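Local coordinates for RavA (Legionella pneumophila str. Paris, PDB 6WO6), which is a Legionella effector protein that probably acts in host-cell invasion, at residues I106-N120 against D146-F158. The protein carries 2 engineered substitutions. Numbering follows the deposited sequence.
Sequences ILEKEFDGELFNNFN and DRSRVSQNINNIF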
loop_
_atom_site.group_PDB
_atom_site.type_symbol
_atom_site.label_atom_id
_atom_site.label_comp_id
_atom_site.label_asym_id
_atom_site.label_seq_id
_atom_site.Cartn_x
_atom_site.Cartn_y
_atom_site.Cartn_z
ATOM N N ILE A 106 -11.674 -13.454 1.419
ATOM C CA ILE A 106 -12.225 -12.808 2.609
ATOM C C ILE A 106 -13.720 -12.530 2.444
ATOM O O ILE A 106 -14.482 -12.600 3.417
ATOM C CB ILE A 106 -11.426 -11.530 2.930
ATOM C CG1 ILE A 106 -9.975 -11.903 3.248
ATOM C CG2 ILE A 106 -12.061 -10.752 4.078
ATOM C CD1 ILE A 106 -9.262 -10.921 4.139
ATOM N N LEU A 107 -14.168 -12.239 1.221
ATOM C CA LEU A 107 -15.572 -11.914 0.985
ATOM C C LEU A 107 -16.437 -13.156 0.830
ATOM O O LEU A 107 -17.598 -13.151 1.253
ATOM C CB LEU A 107 -15.712 -11.041 -0.263
ATOM C CG LEU A 107 -15.146 -9.626 -0.186
ATOM C CD1 LEU A 107 -15.305 -8.915 -1.519
ATOM C CD2 LEU A 107 -15.823 -8.852 0.927
ATOM N N GLU A 108 -15.898 -14.218 0.231
ATOM C CA GLU A 108 -16.606 -15.486 0.044
ATOM C C GLU A 108 -16.905 -16.199 1.353
ATOM O O GLU A 108 -17.358 -17.354 1.309
ATOM C CB GLU A 108 -15.797 -16.407 -0.871
ATOM C CG GLU A 108 -15.761 -15.969 -2.328
ATOM C CD GLU A 108 -14.640 -16.632 -3.105
ATOM O OE1 GLU A 108 -13.841 -17.372 -2.489
ATOM O OE2 GLU A 108 -14.555 -16.411 -4.332
ATOM N N LYS A 109 -16.659 -15.531 2.483
ATOM C CA LYS A 109 -16.910 -16.078 3.814
ATOM C C LYS A 109 -16.145 -17.379 4.037
ATOM O O LYS A 109 -16.597 -18.269 4.762
ATOM C CB LYS A 109 -18.409 -16.269 4.061
ATOM C CG LYS A 109 -19.269 -15.124 3.523
ATOM C CD LYS A 109 -20.266 -14.618 4.552
ATOM C CE LYS A 109 -19.626 -13.622 5.506
ATOM N NZ LYS A 109 -20.609 -13.106 6.501
ATOM N N GLU A 110 -14.976 -17.497 3.402
ATOM C CA GLU A 110 -14.032 -18.561 3.714
ATOM C C GLU A 110 -13.444 -18.414 5.108
ATOM O O GLU A 110 -12.709 -19.303 5.552
ATOM C CB GLU A 110 -12.908 -18.576 2.679
ATOM C CG GLU A 110 -12.747 -19.884 1.928
ATOM C CD GLU A 110 -12.380 -19.665 0.470
ATOM O OE1 GLU A 110 -13.301 -19.459 -0.349
ATOM O OE2 GLU A 110 -11.173 -19.683 0.143
ATOM N N PHE A 111 -13.738 -17.312 5.793
ATOM C CA PHE A 111 -13.283 -17.061 7.156
ATOM C C PHE A 111 -14.458 -17.338 8.086
ATOM O O PHE A 111 -15.274 -16.458 8.372
ATOM C CB PHE A 111 -12.759 -15.638 7.296
ATOM C CG PHE A 111 -11.381 -15.450 6.740
ATOM C CD1 PHE A 111 -11.152 -15.531 5.375
ATOM C CD2 PHE A 111 -10.311 -15.202 7.582
ATOM C CE1 PHE A 111 -9.881 -15.367 4.859
ATOM C CE2 PHE A 111 -9.039 -15.035 7.074
ATOM C CZ PHE A 111 -8.823 -15.117 5.707
ATOM N N ASP A 112 -14.541 -18.584 8.545
ATOM C CA ASP A 112 -15.616 -19.003 9.432
ATOM C C ASP A 112 -15.598 -18.183 10.716
ATOM O O ASP A 112 -14.536 -17.834 11.239
ATOM C CB ASP A 112 -15.475 -20.495 9.745
ATOM C CG ASP A 112 -16.408 -20.966 10.852
ATOM O OD1 ASP A 112 -17.430 -20.301 11.125
ATOM O OD2 ASP A 112 -16.107 -22.017 11.453
ATOM N N GLY A 113 -16.793 -17.875 11.219
ATOM C CA GLY A 113 -16.886 -17.136 12.466
ATOM C C GLY A 113 -16.366 -17.931 13.649
ATOM O O GLY A 113 -15.538 -17.444 14.422
ATOM N N GLU A 114 -16.832 -19.173 13.799
ATOM C CA GLU A 114 -16.466 -19.949 14.979
ATOM C C GLU A 114 -15.070 -20.548 14.869
ATOM O O GLU A 114 -14.420 -20.768 15.895
ATOM C CB GLU A 114 -17.501 -21.048 15.243
ATOM C CG GLU A 114 -17.494 -22.195 14.249
ATOM C CD GLU A 114 -18.406 -23.330 14.669
ATOM O OE1 GLU A 114 -19.039 -23.218 15.741
ATOM O OE2 GLU A 114 -18.486 -24.334 13.931
ATOM N N LEU A 115 -14.585 -20.813 13.654
ATOM C CA LEU A 115 -13.213 -21.294 13.508
ATOM C C LEU A 115 -12.218 -20.246 13.993
ATOM O O LEU A 115 -11.289 -20.556 14.750
ATOM C CB LEU A 115 -12.932 -21.673 12.052
ATOM C CG LEU A 115 -11.492 -22.100 11.752
ATOM C CD1 LEU A 115 -11.108 -23.303 12.595
ATOM C CD2 LEU A 115 -11.297 -22.395 10.273
ATOM N N PHE A 116 -12.400 -18.994 13.570
ATOM C CA PHE A 116 -11.553 -17.895 14.016
ATOM C C PHE A 116 -12.022 -17.280 15.329
ATOM O O PHE A 116 -11.400 -16.326 15.807
ATOM C CB PHE A 116 -11.473 -16.820 12.927
ATOM C CG PHE A 116 -10.664 -17.235 11.730
ATOM C CD1 PHE A 116 -11.236 -17.986 10.720
ATOM C CD2 PHE A 116 -9.329 -16.885 11.623
ATOM C CE1 PHE A 116 -10.495 -18.377 9.623
ATOM C CE2 PHE A 116 -8.583 -17.272 10.527
ATOM C CZ PHE A 116 -9.168 -18.020 9.527
ATOM N N ASN A 117 -13.100 -17.797 15.916
ATOM C CA ASN A 117 -13.515 -17.408 17.256
ATOM C C ASN A 117 -12.919 -18.326 18.317
ATOM O O ASN A 117 -12.501 -17.856 19.381
ATOM C CB ASN A 117 -15.044 -17.414 17.352
ATOM C CG ASN A 117 -15.549 -16.898 18.686
ATOM O OD1 ASN A 117 -14.953 -16.003 19.286
ATOM N ND2 ASN A 117 -16.655 -17.465 19.158
ATOM N N ASN A 118 -12.869 -19.631 18.039
ATOM C CA ASN A 118 -12.218 -20.566 18.950
ATOM C C ASN A 118 -10.706 -20.389 18.928
ATOM O O ASN A 118 -10.057 -20.399 19.981
ATOM C CB ASN A 118 -12.592 -22.003 18.582
ATOM C CG ASN A 118 -14.069 -22.291 18.771
ATOM O OD1 ASN A 118 -14.673 -21.876 19.760
ATOM N ND2 ASN A 118 -14.660 -23.006 17.820
ATOM N N PHE A 119 -10.129 -20.228 17.739
ATOM C CA PHE A 119 -8.688 -20.057 17.564
ATOM C C PHE A 119 -8.317 -18.600 17.334
ATOM O O PHE A 119 -7.467 -18.291 16.493
ATOM C CB PHE A 119 -8.190 -20.923 16.410
ATOM C CG PHE A 119 -8.336 -22.399 16.647
ATOM C CD1 PHE A 119 -9.523 -23.050 16.350
ATOM C CD2 PHE A 119 -7.280 -23.140 17.155
ATOM C CE1 PHE A 119 -9.658 -24.410 16.566
ATOM C CE2 PHE A 119 -7.408 -24.504 17.369
ATOM C CZ PHE A 119 -8.598 -25.139 17.074
ATOM N N ASN A 120 -8.939 -17.679 18.072
ATOM C CA ASN A 120 -8.680 -16.261 17.844
ATOM C C ASN A 120 -7.281 -15.869 18.303
ATOM O O ASN A 120 -6.610 -15.067 17.642
ATOM C CB ASN A 120 -9.736 -15.413 18.548
ATOM C CG ASN A 120 -9.737 -13.976 18.069
ATOM O OD1 ASN A 120 -9.075 -13.113 18.648
ATOM N ND2 ASN A 120 -10.482 -13.710 16.999
ATOM N N ASP A 146 -15.835 -3.261 -3.429
ATOM C CA ASP A 146 -15.770 -4.184 -2.307
ATOM C C ASP A 146 -14.927 -3.658 -1.152
ATOM O O ASP A 146 -14.876 -4.306 -0.101
ATOM C CB ASP A 146 -15.210 -5.526 -2.782
ATOM C CG ASP A 146 -15.935 -6.058 -4.002
ATOM O OD1 ASP A 146 -17.176 -5.921 -4.066
ATOM O OD2 ASP A 146 -15.263 -6.608 -4.900
ATOM N N ARG A 147 -14.297 -2.493 -1.316
ATOM C CA ARG A 147 -13.298 -2.029 -0.356
ATOM C C ARG A 147 -13.868 -1.948 1.055
ATOM O O ARG A 147 -13.253 -2.427 2.014
ATOM C CB ARG A 147 -12.751 -0.672 -0.803
ATOM C CG ARG A 147 -11.482 -0.236 -0.099
ATOM C CD ARG A 147 -10.854 0.945 -0.822
ATOM N NE ARG A 147 -10.390 0.584 -2.159
ATOM C CZ ARG A 147 -10.072 1.464 -3.103
ATOM N NH1 ARG A 147 -10.175 2.763 -2.861
ATOM N NH2 ARG A 147 -9.657 1.046 -4.291
ATOM N N SER A 148 -15.052 -1.351 1.203
ATOM C CA SER A 148 -15.651 -1.214 2.524
ATOM C C SER A 148 -16.288 -2.504 3.020
ATOM O O SER A 148 -16.511 -2.642 4.228
ATOM C CB SER A 148 -16.690 -0.092 2.521
ATOM O OG SER A 148 -17.709 -0.343 1.570
ATOM N N ARG A 149 -16.584 -3.453 2.129
ATOM C CA ARG A 149 -17.150 -4.715 2.592
ATOM C C ARG A 149 -16.065 -5.610 3.179
ATOM O O ARG A 149 -16.210 -6.116 4.300
ATOM C CB ARG A 149 -17.885 -5.419 1.449
ATOM C CG ARG A 149 -18.488 -6.762 1.835
ATOM C CD ARG A 149 -19.912 -6.923 1.324
ATOM N NE ARG A 149 -20.898 -6.500 2.316
ATOM C CZ ARG A 149 -21.314 -7.261 3.325
ATOM N NH1 ARG A 149 -22.215 -6.798 4.181
ATOM N NH2 ARG A 149 -20.826 -8.485 3.483
ATOM N N VAL A 150 -14.971 -5.807 2.428
ATOM C CA VAL A 150 -13.784 -6.490 2.948
ATOM C C VAL A 150 -13.484 -5.996 4.353
ATOM O O VAL A 150 -13.511 -6.764 5.322
ATOM C CB VAL A 150 -12.576 -6.272 2.016
ATOM C CG1 VAL A 150 -11.296 -6.793 2.655
ATOM C CG2 VAL A 150 -12.795 -6.935 0.671
ATOM N N SER A 151 -13.235 -4.688 4.472
ATOM C CA SER A 151 -12.934 -4.076 5.763
ATOM C C SER A 151 -13.938 -4.502 6.828
ATOM O O SER A 151 -13.551 -4.942 7.918
ATOM C CB SER A 151 -12.908 -2.551 5.622
ATOM O OG SER A 151 -12.309 -1.940 6.752
ATOM N N GLN A 152 -15.236 -4.417 6.514
ATOM C CA GLN A 152 -16.249 -4.757 7.511
ATOM C C GLN A 152 -16.056 -6.177 8.025
ATOM O O GLN A 152 -16.068 -6.409 9.241
ATOM C CB GLN A 152 -17.655 -4.588 6.935
ATOM C CG GLN A 152 -18.749 -4.851 7.960
ATOM C CD GLN A 152 -20.125 -4.998 7.337
ATOM O OE1 GLN A 152 -20.772 -6.039 7.474
ATOM N NE2 GLN A 152 -20.585 -3.951 6.660
ATOM N N ASN A 153 -15.844 -7.134 7.116
ATOM C CA ASN A 153 -15.594 -8.509 7.538
ATOM C C ASN A 153 -14.431 -8.566 8.520
ATOM O O ASN A 153 -14.533 -9.188 9.585
ATOM C CB ASN A 153 -15.327 -9.395 6.318
ATOM C CG ASN A 153 -16.604 -9.814 5.607
ATOM O OD1 ASN A 153 -17.668 -9.238 5.825
ATOM N ND2 ASN A 153 -16.499 -10.826 4.751
ATOM N N ILE A 154 -13.332 -7.875 8.201
ATOM C CA ILE A 154 -12.165 -7.892 9.076
ATOM C C ILE A 154 -12.515 -7.350 10.453
ATOM O O ILE A 154 -12.001 -7.834 11.471
ATOM C CB ILE A 154 -11.007 -7.100 8.441
ATOM C CG1 ILE A 154 -10.694 -7.630 7.040
ATOM C CG2 ILE A 154 -9.768 -7.187 9.313
ATOM C CD1 ILE A 154 -10.123 -9.016 7.039
ATOM N N ASN A 155 -13.403 -6.358 10.520
ATOM C CA ASN A 155 -13.762 -5.805 11.818
ATOM C C ASN A 155 -14.661 -6.741 12.614
ATOM O O ASN A 155 -14.672 -6.667 13.848
ATOM C CB ASN A 155 -14.429 -4.441 11.637
ATOM C CG ASN A 155 -13.455 -3.378 11.156
ATOM O OD1 ASN A 155 -12.412 -3.152 11.772
ATOM N ND2 ASN A 155 -13.785 -2.730 10.044
ATOM N N ASN A 156 -15.399 -7.630 11.942
ATOM C CA ASN A 156 -16.275 -8.545 12.663
ATOM C C ASN A 156 -15.507 -9.718 13.248
ATOM O O ASN A 156 -15.862 -10.209 14.325
ATOM C CB ASN A 156 -17.387 -9.052 11.743
ATOM C CG ASN A 156 -18.354 -7.956 11.336
ATOM O OD1 ASN A 156 -18.515 -6.961 12.043
ATOM N ND2 ASN A 156 -19.007 -8.136 10.192
ATOM N N ILE A 157 -14.455 -10.167 12.569
ATOM C CA ILE A 157 -13.717 -11.349 13.003
ATOM C C ILE A 157 -12.548 -10.980 13.907
ATOM O O ILE A 157 -12.263 -11.685 14.878
ATOM C CB ILE A 157 -13.254 -12.149 11.772
ATOM C CG1 ILE A 157 -14.468 -12.739 11.049
ATOM C CG2 ILE A 157 -12.275 -13.242 12.177
ATOM C CD1 ILE A 157 -14.126 -13.522 9.806
ATOM N N PHE A 158 -11.864 -9.872 13.620
ATOM C CA PHE A 158 -10.722 -9.411 14.406
ATOM C C PHE A 158 -11.039 -8.043 15.003
ATOM O O PHE A 158 -10.413 -7.036 14.645
ATOM C CB PHE A 158 -9.456 -9.354 13.555
ATOM C CG PHE A 158 -9.142 -10.641 12.848
ATOM C CD1 PHE A 158 -8.810 -11.778 13.567
ATOM C CD2 PHE A 158 -9.174 -10.714 11.466
ATOM C CE1 PHE A 158 -8.522 -12.965 12.918
ATOM C CE2 PHE A 158 -8.887 -11.900 10.811
ATOM C CZ PHE A 158 -8.559 -13.026 11.539
#
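Leu107 lies against the first turn of helix 147-157, its two methyls divided between neighbours. Leu107 CD1 meets Asp146 CB at 3.6 Å. CD2 rests on CG of Arg149 and on the backbone N of Val150. The leucine crosses Val150 at about a right angle, with Leu107 CD2 3.6 Å from CG2 of that valine. Ile106, the residue before it, points toward the same helix. Ile106 CD1 meets CD1 of Ile154 at 3.6 Å, and these two side chains also cross nearly perpendicularly.

Asn153 slides past Ile106 in the opposite direction and supplies the polar link. Asn153 ND2 donates to the backbone O of Ile106, 3.0 Å away, with an N-H...O angle of 146°. The oxygen lies in the amide plane of Asn153, but the donor is tilted 34° from the carbonyl plane. Ile106 lies in the last turn of helix 102-107, just before Glu108 leaves helical geometry, so the bond ties Asn153 to the end of that helix.

Farther along, Ile157 uses two branches. Its chain is extended at chi2 (179°), which carries Ile157 CD1 out to Phe111 CB at 3.6 Å. Ile157 CG2 branches off to 3.7 Å from Phe116 CB and also sits over the centre of the Phe158 ring. Phe111 CD2 lies over one face of the Phe116 ring, toward the rim. Phe116 CD2 then approaches CZ of Phe158 obliquely, at 3.9 Å. The Asn120 amide is held on its own segment by an ND2 bond to the O of Phe116.

Helix 77-92 touches Phe116, and helix 120-127 touches both Phe116 and Phe158. The contact joins helix 147-157 to the end of helix 102-107, the following loop and short helix 115-118, within an elongated all-helical fold.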